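Local coordinates for GH18 chiitnase (Pseudoalteromonas aurantia, PDB 6K7Z), which probably hydrolyses chitin as a family 18 glycoside hydrolase, cutting the polysaccharide within its chains as an endochitinase, at residues V25-L31 with K71-G77; T138-R142 with V177-D182; I151-Q157 with I181-Q187. One frame throughout, in Å; residues are numbered along the deposited sequence.

Contact 1: residues V25-L31 with K71-G77; sequences VVNLAFL and KVLISFG
The L28 amide donates to L73 O over 2.7 Å with a nearly straight N-H...O angle of 169°. L28 O in turn receives S75 N, so both polar backbone atoms of L28 face one strand and bond either side of I74. V26 does the same with K71 and L73. The step changes at F30, which follows a cis peptide: here L31 supplies the next pair, its N bonding to S75 O at 2.9 Å and its O taking G77 N. The F30 ring meets S75 edge-on, with OG 3.5 Å from CE1, and A29 CB covers the ring centre; S75 OG bonds to D113 OD2. On the face carrying V26 and L28, V72 CG1 packs on L28 CD1 (3.6 Å). I74 holds CG1 anti to its backbone N (chi1 -175°), which brings that carbon to 3.7 Å from L31 CB. On the face of N27, its OD1 lies alongside L73, 3.6 Å from CD1. S75, F76 and G77 begin the SxGG motif of family 18, and the A29-F30 cis peptide is a non-proline kink of the kind known in these enzymes, on neighbouring parallel strands of the TIM barrel.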
loop_
_atom_site.group_PDB
_atom_site.type_symbol
_atom_site.label_atom_id
_atom_site.label_comp_id
_atom_site.label_asym_id
_atom_site.label_seq_id
_atom_site.Cartn_x
_atom_site.Cartn_y
_atom_site.Cartn_z
ATOM N N VAL A 25 -3.367 -9.613 4.534
ATOM C CA VAL A 25 -2.132 -8.837 4.596
ATOM C C VAL A 25 -2.345 -7.656 5.528
ATOM O O VAL A 25 -3.358 -6.955 5.435
ATOM C CB VAL A 25 -1.715 -8.324 3.204
ATOM C CG1 VAL A 25 -0.393 -7.573 3.293
ATOM C CG2 VAL A 25 -1.625 -9.462 2.202
ATOM N N VAL A 26 -1.376 -7.411 6.400
ATOM C CA VAL A 26 -1.370 -6.226 7.244
ATOM C C VAL A 26 -0.113 -5.439 6.918
ATOM O O VAL A 26 0.999 -5.978 7.001
ATOM C CB VAL A 26 -1.430 -6.585 8.734
ATOM C CG1 VAL A 26 -1.171 -5.349 9.573
ATOM C CG2 VAL A 26 -2.786 -7.206 9.059
ATOM N N ASN A 27 -0.287 -4.170 6.543
ATOM C CA ASN A 27 0.818 -3.260 6.272
ATOM C C ASN A 27 1.076 -2.423 7.516
ATOM O O ASN A 27 0.228 -1.620 7.904
ATOM C CB ASN A 27 0.515 -2.325 5.101
ATOM C CG ASN A 27 0.239 -3.059 3.805
ATOM O OD1 ASN A 27 0.768 -4.137 3.567
ATOM N ND2 ASN A 27 -0.565 -2.444 2.935
ATOM N N LEU A 28 2.250 -2.588 8.128
ATOM C CA LEU A 28 2.604 -1.749 9.265
ATOM C C LEU A 28 3.086 -0.399 8.750
ATOM O O LEU A 28 4.014 -0.330 7.941
ATOM C CB LEU A 28 3.667 -2.428 10.129
ATOM C CG LEU A 28 3.353 -3.871 10.493
ATOM C CD1 LEU A 28 4.534 -4.510 11.213
ATOM C CD2 LEU A 28 2.085 -3.937 11.367
ATOM N N ALA A 29 2.459 0.674 9.218
ATOM C CA ALA A 29 2.769 2.028 8.760
ATOM C C ALA A 29 3.309 2.904 9.903
ATOM O O ALA A 29 2.625 3.050 10.908
ATOM C CB ALA A 29 1.503 2.659 8.173
ATOM N N PHE A 30 4.482 3.532 9.778
ATOM C CA PHE A 30 5.334 3.563 8.596
ATOM C C PHE A 30 6.806 3.453 8.972
ATOM O O PHE A 30 7.215 3.693 10.112
ATOM C CB PHE A 30 5.181 4.874 7.811
ATOM C CG PHE A 30 3.865 5.041 7.119
ATOM C CD1 PHE A 30 3.597 4.362 5.946
ATOM C CD2 PHE A 30 2.915 5.919 7.617
ATOM C CE1 PHE A 30 2.371 4.532 5.290
ATOM C CE2 PHE A 30 1.698 6.090 6.976
ATOM C CZ PHE A 30 1.430 5.401 5.810
ATOM N N LEU A 31 7.604 3.146 7.969
ATOM C CA LEU A 31 9.043 3.356 7.996
ATOM C C LEU A 31 9.334 4.438 6.969
ATOM O O LEU A 31 8.795 4.387 5.858
ATOM C CB LEU A 31 9.773 2.056 7.662
ATOM C CG LEU A 31 11.298 2.016 7.714
ATOM C CD1 LEU A 31 11.788 2.163 9.143
ATOM C CD2 LEU A 31 11.783 0.711 7.098
ATOM N N LYS A 71 0.109 -12.301 6.116
ATOM C CA LYS A 71 1.382 -11.695 5.762
ATOM C C LYS A 71 1.464 -10.293 6.343
ATOM O O LYS A 71 0.479 -9.554 6.362
ATOM C CB LYS A 71 1.578 -11.654 4.243
ATOM C CG LYS A 71 1.372 -13.008 3.568
ATOM C CD LYS A 71 2.376 -13.232 2.455
ATOM C CE LYS A 71 2.354 -14.670 1.934
ATOM N NZ LYS A 71 3.199 -14.816 0.711
ATOM N N VAL A 72 2.645 -9.937 6.822
ATOM C CA VAL A 72 2.870 -8.675 7.505
ATOM C C VAL A 72 4.000 -7.976 6.778
ATOM O O VAL A 72 5.117 -8.509 6.705
ATOM C CB VAL A 72 3.222 -8.875 8.986
ATOM C CG1 VAL A 72 3.313 -7.530 9.685
ATOM C CG2 VAL A 72 2.199 -9.785 9.667
ATOM N N LEU A 73 3.715 -6.794 6.247
ATOM C CA LEU A 73 4.684 -5.990 5.521
ATOM C C LEU A 73 4.995 -4.729 6.313
ATOM O O LEU A 73 4.176 -4.261 7.115
ATOM C CB LEU A 73 4.166 -5.575 4.140
ATOM C CG LEU A 73 3.500 -6.631 3.259
ATOM C CD1 LEU A 73 3.246 -6.052 1.873
ATOM C CD2 LEU A 73 4.339 -7.885 3.161
ATOM N N ILE A 74 6.166 -4.169 6.069
ATOM C CA ILE A 74 6.454 -2.817 6.516
ATOM C C ILE A 74 6.136 -1.879 5.361
ATOM O O ILE A 74 6.519 -2.134 4.210
ATOM C CB ILE A 74 7.914 -2.676 7.001
ATOM C CG1 ILE A 74 8.152 -1.282 7.585
ATOM C CG2 ILE A 74 8.944 -3.011 5.898
ATOM C CD1 ILE A 74 7.358 -1.013 8.862
ATOM N N SER A 75 5.360 -0.835 5.640
ATOM C CA SER A 75 5.049 0.155 4.624
ATOM C C SER A 75 6.080 1.272 4.707
ATOM O O SER A 75 6.229 1.917 5.753
ATOM C CB SER A 75 3.639 0.712 4.790
ATOM O OG SER A 75 3.317 1.537 3.689
ATOM N N PHE A 76 6.774 1.498 3.596
ATOM C CA PHE A 76 7.795 2.525 3.492
ATOM C C PHE A 76 7.219 3.739 2.785
ATOM O O PHE A 76 6.659 3.621 1.686
ATOM C CB PHE A 76 9.001 2.011 2.715
ATOM C CG PHE A 76 9.998 3.081 2.403
ATOM C CD1 PHE A 76 10.731 3.668 3.425
ATOM C CD2 PHE A 76 10.182 3.513 1.102
ATOM C CE1 PHE A 76 11.645 4.667 3.140
ATOM C CE2 PHE A 76 11.104 4.507 0.805
ATOM C CZ PHE A 76 11.834 5.086 1.827
ATOM N N GLY A 77 7.360 4.903 3.408
ATOM C CA GLY A 77 6.872 6.118 2.785
ATOM C C GLY A 77 5.745 6.762 3.565
ATOM O O GLY A 77 5.933 7.173 4.713
#

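Contact 2: residues T138-R142 with V177-D182; sequences TQELR and VGQEID
The helix stretch T138-R142 runs past the 3-10 turn 178-180, with Q139 CA 7.2 Å from V177 CA and R142 CA 6.8 Å from E180 CA. This is packing in the outer layer of the TIM barrel: helix 130-144 meets the loop that leads from helix 169-177 into strand 183-187. R142 and E180 form the centre of it. The R142 chain leaves with CG anti to the backbone N (chi1 179°), then bends at the next two bonds, which turns the edge of the guanidinium to the loop. There NE and NH2 approach side-on and both donate to one atom, E180 O, at 3.0 and 2.8 Å. The oxygen lies close to the guanidinium plane, whereas NH2 stands above the carbonyl plane of E180 and NE is tilted from it by 17°. NH2 also forms a salt bridge with D182, 2.7 Å from OD2. That carboxylate is turned almost perpendicular to the guanidinium, 86° between the planes, and its oxygen is met from above its own plane. NH1 reaches the carbonyls of L145 and Y150, so the group is tied down along several edges and its rotation should be well fixed. The E180 side chain runs past R142 in the opposite direction and puts OE1 beside the helix, near Q139 CA and R142 CB. R142 NE and E180 OE1 stay 5.5 Å apart, so any attraction acts at longer range, without a salt bridge. Further along, V177 spreads its two methyls against the helix: CG1 meets Q139 at CG and NE2, while CG2 meets T138 CG2. The T138 side chain crosses that of I181 at about a right angle, CG2 3.9 Å from I181 CG1. One water donates to Q139 O at 2.7 Å and, weakly, to E180 OE1.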
loop_
_atom_site.group_PDB
_atom_site.type_symbol
_atom_site.label_atom_id
_atom_site.label_comp_id
_atom_site.label_asym_id
_atom_site.label_seq_id
_atom_site.Cartn_x
_atom_site.Cartn_y
_atom_site.Cartn_z
ATOM N N THR A 138 12.237 -0.919 -7.103
ATOM C CA THR A 138 11.575 -2.217 -7.174
ATOM C C THR A 138 12.548 -3.311 -7.596
ATOM O O THR A 138 12.585 -4.382 -6.983
ATOM C CB THR A 138 10.377 -2.157 -8.124
ATOM O OG1 THR A 138 9.387 -1.266 -7.592
ATOM C CG2 THR A 138 9.755 -3.535 -8.286
ATOM N N GLN A 139 13.382 -3.040 -8.605
ATOM C CA GLN A 139 14.318 -4.049 -9.082
ATOM C C GLN A 139 15.311 -4.431 -7.992
ATOM O O GLN A 139 15.574 -5.617 -7.759
ATOM C CB GLN A 139 15.050 -3.536 -10.321
ATOM C CG GLN A 139 14.202 -3.529 -11.585
ATOM C CD GLN A 139 14.880 -2.822 -12.747
ATOM O OE1 GLN A 139 15.757 -1.982 -12.552
ATOM N NE2 GLN A 139 14.465 -3.154 -13.966
ATOM N N GLU A 140 15.873 -3.433 -7.310
ATOM C CA GLU A 140 16.878 -3.713 -6.292
ATOM C C GLU A 140 16.267 -4.416 -5.093
ATOM O O GLU A 140 16.901 -5.281 -4.477
ATOM C CB GLU A 140 17.555 -2.414 -5.863
ATOM C CG GLU A 140 18.261 -1.695 -6.987
ATOM C CD GLU A 140 19.545 -2.388 -7.386
ATOM O OE1 GLU A 140 19.922 -3.387 -6.724
ATOM O OE2 GLU A 140 20.183 -1.919 -8.345
ATOM N N LEU A 141 15.037 -4.054 -4.743
ATOM C CA LEU A 141 14.367 -4.705 -3.626
ATOM C C LEU A 141 14.037 -6.154 -3.963
ATOM O O LEU A 141 14.239 -7.054 -3.135
ATOM C CB LEU A 141 13.109 -3.913 -3.275
ATOM C CG LEU A 141 12.536 -3.844 -1.864
ATOM C CD1 LEU A 141 13.607 -3.634 -0.822
ATOM C CD2 LEU A 141 11.528 -2.698 -1.826
ATOM N N ARG A 142 13.544 -6.391 -5.181
ATOM C CA ARG A 142 13.146 -7.731 -5.600
ATOM C C ARG A 142 14.344 -8.660 -5.688
ATOM O O ARG A 142 14.227 -9.858 -5.402
ATOM C CB ARG A 142 12.419 -7.659 -6.948
ATOM C CG ARG A 142 11.965 -9.006 -7.495
ATOM C CD ARG A 142 11.161 -9.768 -6.444
ATOM N NE ARG A 142 9.763 -9.375 -6.452
ATOM C CZ ARG A 142 8.915 -9.619 -5.458
ATOM N NH1 ARG A 142 9.326 -10.240 -4.364
ATOM N NH2 ARG A 142 7.654 -9.235 -5.559
ATOM N N VAL A 177 8.431 -2.798 -14.711
ATOM C CA VAL A 177 8.723 -3.747 -13.636
ATOM C C VAL A 177 7.457 -4.334 -13.016
ATOM O O VAL A 177 7.517 -4.951 -11.948
ATOM C CB VAL A 177 9.582 -3.105 -12.526
ATOM C CG1 VAL A 177 10.936 -2.625 -13.073
ATOM C CG2 VAL A 177 8.804 -1.972 -11.819
ATOM N N GLY A 178 6.310 -4.167 -13.677
ATOM C CA GLY A 178 5.076 -4.722 -13.139
ATOM C C GLY A 178 5.164 -6.202 -12.822
ATOM O O GLY A 178 4.539 -6.678 -11.867
ATOM N N GLN A 179 5.950 -6.949 -13.602
ATOM C CA GLN A 179 6.098 -8.377 -13.358
ATOM C C GLN A 179 6.772 -8.674 -12.024
ATOM O O GLN A 179 6.662 -9.799 -11.523
ATOM C CB GLN A 179 6.878 -9.023 -14.507
ATOM C CG GLN A 179 8.355 -8.631 -14.581
ATOM C CD GLN A 179 8.610 -7.232 -15.153
ATOM O OE1 GLN A 179 7.694 -6.543 -15.618
ATOM N NE2 GLN A 179 9.878 -6.817 -15.134
ATOM N N GLU A 180 7.446 -7.695 -11.424
ATOM C CA GLU A 180 8.135 -7.881 -10.157
ATOM C C GLU A 180 7.337 -7.382 -8.959
ATOM O O GLU A 180 7.801 -7.515 -7.822
ATOM C CB GLU A 180 9.493 -7.181 -10.202
ATOM C CG GLU A 180 10.408 -7.762 -11.273
ATOM C CD GLU A 180 11.767 -7.116 -11.303
ATOM O OE1 GLU A 180 12.113 -6.379 -10.354
ATOM O OE2 GLU A 180 12.501 -7.348 -12.285
ATOM N N ILE A 181 6.170 -6.799 -9.186
ATOM C CA ILE A 181 5.324 -6.254 -8.128
ATOM C C ILE A 181 4.195 -7.239 -7.875
ATOM O O ILE A 181 3.561 -7.724 -8.825
ATOM C CB ILE A 181 4.769 -4.876 -8.535
ATOM C CG1 ILE A 181 5.908 -3.865 -8.675
ATOM C CG2 ILE A 181 3.666 -4.408 -7.565
ATOM C CD1 ILE A 181 5.475 -2.529 -9.259
ATOM N N ASP A 182 3.917 -7.522 -6.605
ATOM C CA ASP A 182 2.851 -8.473 -6.320
ATOM C C ASP A 182 1.471 -7.861 -6.519
ATOM O O ASP A 182 0.593 -8.499 -7.109
ATOM C CB ASP A 182 3.010 -9.028 -4.908
ATOM C CG ASP A 182 4.236 -9.918 -4.785
ATOM O OD1 ASP A 182 4.153 -11.101 -5.164
ATOM O OD2 ASP A 182 5.272 -9.431 -4.329
HETATM O O HOH W 1 15.205 -7.376 -9.708
#

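Contact 3: residues I151-Q157 with I181-Q187; sequences IISHAPQ and IDWLNVQ
I151 and S153 lie over one face of the W183 indole. I151 crosses it at about a right angle and sets CG2 3.9 Å from the centroid of the six-membered ring. S153 CB lies 3.9 Å from that of the five-membered ring, over the same face, and both are CH-pi contacts. W183 reaches them because chi1 (58°) places CG between its backbone N and carbonyl carbon, laying the ring back across the neighbouring strand. A water accepts from W183 NE1 (3.1 Å) and N185 ND2 and donates to S153 OG, which also bonds to D113. On the other side of the sheet the H154 ring crosses I181, with I181 CD1 3.6 Å from H154 CD2, and P156 lies across L184. The backbones pair in parallel, N185 N to H154 O (2.7 Å) and Q187 N to P156 O. At the start, D182 stands in with its side chain: OD2 receives I152 N on its anti side at 2.8 Å, while D182 N returns a bond to I152 O. At the far end Q187 NE2 donates to A155 O (3.0 Å) and also bonds to E117 OE2, in the DxxDxDxE motif of the family. Helix 169-177 links the two strands in a beta-alpha-beta unit; H154 is held at both nitrogens, ND1 by Y170 OH of that helix and NE2 by T138 OG1 of helix 130-144, while W183 turns inward toward K3 and I5 of strand 3-8.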
loop_
_atom_site.group_PDB
_atom_site.type_symbol
_atom_site.label_atom_id
_atom_site.label_comp_id
_atom_site.label_asym_id
_atom_site.label_seq_id
_atom_site.Cartn_x
_atom_site.Cartn_y
_atom_site.Cartn_z
ATOM N N ILE A 151 6.879 -10.321 -0.412
ATOM C CA ILE A 151 5.900 -9.484 -1.093
ATOM C C ILE A 151 6.494 -8.100 -1.284
ATOM O O ILE A 151 7.123 -7.553 -0.369
ATOM C CB ILE A 151 4.590 -9.398 -0.284
ATOM C CG1 ILE A 151 3.956 -10.780 -0.139
ATOM C CG2 ILE A 151 3.606 -8.418 -0.932
ATOM C CD1 ILE A 151 3.355 -11.300 -1.418
ATOM N N ILE A 152 6.283 -7.529 -2.467
ATOM C CA ILE A 152 6.534 -6.114 -2.724
ATOM C C ILE A 152 5.248 -5.558 -3.309
ATOM O O ILE A 152 4.846 -5.944 -4.412
ATOM C CB ILE A 152 7.710 -5.874 -3.682
ATOM C CG1 ILE A 152 9.003 -6.442 -3.098
ATOM C CG2 ILE A 152 7.883 -4.376 -3.938
ATOM C CD1 ILE A 152 10.205 -6.292 -4.032
ATOM N N SER A 153 4.585 -4.685 -2.563
ATOM C CA SER A 153 3.436 -3.961 -3.079
ATOM C C SER A 153 3.781 -2.482 -3.173
ATOM O O SER A 153 4.780 -2.021 -2.611
ATOM C CB SER A 153 2.205 -4.180 -2.188
ATOM O OG SER A 153 2.430 -3.741 -0.862
ATOM N N HIS A 154 2.978 -1.756 -3.951
ATOM C CA HIS A 154 2.975 -0.297 -4.000
ATOM C C HIS A 154 1.560 0.176 -3.706
ATOM O O HIS A 154 0.610 -0.597 -3.819
ATOM C CB HIS A 154 3.400 0.254 -5.371
ATOM C CG HIS A 154 4.823 -0.020 -5.738
ATOM N ND1 HIS A 154 5.727 0.988 -5.986
ATOM C CD2 HIS A 154 5.486 -1.182 -5.932
ATOM C CE1 HIS A 154 6.892 0.458 -6.317
ATOM N NE2 HIS A 154 6.775 -0.857 -6.279
ATOM N N ALA A 155 1.407 1.462 -3.383
ATOM C CA ALA A 155 0.101 2.021 -3.005
ATOM C C ALA A 155 -0.193 3.291 -3.795
ATOM O O ALA A 155 -0.310 4.385 -3.224
ATOM C CB ALA A 155 0.030 2.287 -1.500
ATOM N N PRO A 156 -0.341 3.179 -5.114
ATOM C CA PRO A 156 -0.535 4.373 -5.938
ATOM C C PRO A 156 -1.924 4.969 -5.798
ATOM O O PRO A 156 -2.900 4.310 -5.429
ATOM C CB PRO A 156 -0.317 3.852 -7.359
ATOM C CG PRO A 156 -0.746 2.428 -7.282
ATOM C CD PRO A 156 -0.296 1.956 -5.937
ATOM N N GLN A 157 -1.998 6.226 -6.115
ATOM C CA GLN A 157 -3.260 6.931 -6.260
ATOM C C GLN A 157 -3.721 6.880 -7.713
ATOM O O GLN A 157 -2.909 6.667 -8.619
ATOM C CB GLN A 157 -3.096 8.368 -5.784
ATOM C CG GLN A 157 -2.785 8.422 -4.297
ATOM C CD GLN A 157 -2.215 9.746 -3.871
ATOM O OE1 GLN A 157 -2.906 10.767 -3.885
ATOM N NE2 GLN A 157 -0.945 9.742 -3.490
ATOM N N ILE A 181 6.170 -6.799 -9.186
ATOM C CA ILE A 181 5.324 -6.254 -8.128
ATOM C C ILE A 181 4.195 -7.239 -7.875
ATOM O O ILE A 181 3.561 -7.724 -8.825
ATOM C CB ILE A 181 4.769 -4.876 -8.535
ATOM C CG1 ILE A 181 5.908 -3.865 -8.675
ATOM C CG2 ILE A 181 3.666 -4.408 -7.565
ATOM C CD1 ILE A 181 5.475 -2.529 -9.259
ATOM N N ASP A 182 3.917 -7.522 -6.605
ATOM C CA ASP A 182 2.851 -8.473 -6.320
ATOM C C ASP A 182 1.471 -7.861 -6.519
ATOM O O ASP A 182 0.593 -8.499 -7.109
ATOM C CB ASP A 182 3.010 -9.028 -4.908
ATOM C CG ASP A 182 4.236 -9.918 -4.785
ATOM O OD1 ASP A 182 4.153 -11.101 -5.164
ATOM O OD2 ASP A 182 5.272 -9.431 -4.329
ATOM N N TRP A 183 1.252 -6.631 -6.054
ATOM C CA TRP A 183 -0.021 -5.964 -6.310
ATOM C C TRP A 183 0.107 -4.481 -5.995
ATOM O O TRP A 183 1.082 -4.029 -5.391
ATOM C CB TRP A 183 -1.168 -6.576 -5.503
ATOM C CG TRP A 183 -0.965 -6.557 -4.023
ATOM C CD1 TRP A 183 -1.179 -5.501 -3.175
ATOM C CD2 TRP A 183 -0.533 -7.647 -3.206
ATOM N NE1 TRP A 183 -0.890 -5.870 -1.888
ATOM C CE2 TRP A 183 -0.488 -7.180 -1.878
ATOM C CE3 TRP A 183 -0.178 -8.975 -3.465
ATOM C CZ2 TRP A 183 -0.107 -7.994 -0.817
ATOM C CZ3 TRP A 183 0.203 -9.780 -2.407
ATOM C CH2 TRP A 183 0.245 -9.287 -1.103
ATOM N N LEU A 184 -0.905 -3.734 -6.417
ATOM C CA LEU A 184 -1.023 -2.304 -6.172
ATOM C C LEU A 184 -2.189 -2.068 -5.228
ATOM O O LEU A 184 -3.299 -2.533 -5.498
ATOM C CB LEU A 184 -1.284 -1.544 -7.471
ATOM C CG LEU A 184 -0.296 -1.700 -8.621
ATOM C CD1 LEU A 184 -0.774 -0.870 -9.823
ATOM C CD2 LEU A 184 1.113 -1.277 -8.171
ATOM N N ASN A 185 -1.942 -1.342 -4.140
ATOM C CA ASN A 185 -3.017 -0.911 -3.239
ATOM C C ASN A 185 -3.484 0.455 -3.726
ATOM O O ASN A 185 -2.951 1.485 -3.313
ATOM C CB ASN A 185 -2.522 -0.835 -1.798
ATOM C CG ASN A 185 -2.086 -2.189 -1.245
ATOM O OD1 ASN A 185 -2.803 -3.184 -1.360
ATOM N ND2 ASN A 185 -0.904 -2.221 -0.630
ATOM N N VAL A 186 -4.469 0.476 -4.631
ATOM C CA VAL A 186 -4.913 1.739 -5.222
ATOM C C VAL A 186 -5.756 2.507 -4.205
ATOM O O VAL A 186 -6.751 1.990 -3.686
ATOM C CB VAL A 186 -5.703 1.507 -6.520
ATOM C CG1 VAL A 186 -6.071 2.847 -7.147
ATOM C CG2 VAL A 186 -4.901 0.637 -7.500
ATOM N N GLN A 187 -5.375 3.757 -3.932
ATOM C CA GLN A 187 -6.066 4.579 -2.938
ATOM C C GLN A 187 -7.207 5.326 -3.611
ATOM O O GLN A 187 -7.046 6.445 -4.101
ATOM C CB GLN A 187 -5.102 5.555 -2.273
ATOM C CG GLN A 187 -3.823 4.931 -1.759
ATOM C CD GLN A 187 -2.979 5.921 -0.972
ATOM O OE1 GLN A 187 -3.505 6.875 -0.397
ATOM N NE2 GLN A 187 -1.660 5.694 -0.938
HETATM O O HOH W 2 0.186 -4.666 0.779
#

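Overall arrangement
All three contacts belong to one TIM barrel and come along the chain as contact 1 first, then contacts 2 and 3 with their segments alternating. Contacts 1 and 3 join strand pairs of the same closed sheet, their centres about 11 Å apart, and they meet across the barrel interior: V25 CG2 lies 3.7 Å from W183 CZ2. Strand 111-115 runs between them, and S75 of contact 1 and S153 of contact 3 both bond D113 of the family's acidic motif on it. Contact 2 is on the outside, about 11 Å from contact 3 and 17 Å from contact 1, centre to centre. It shares I181 and D182 with contact 3, joining helix 130-144 to the start of strand 183-187.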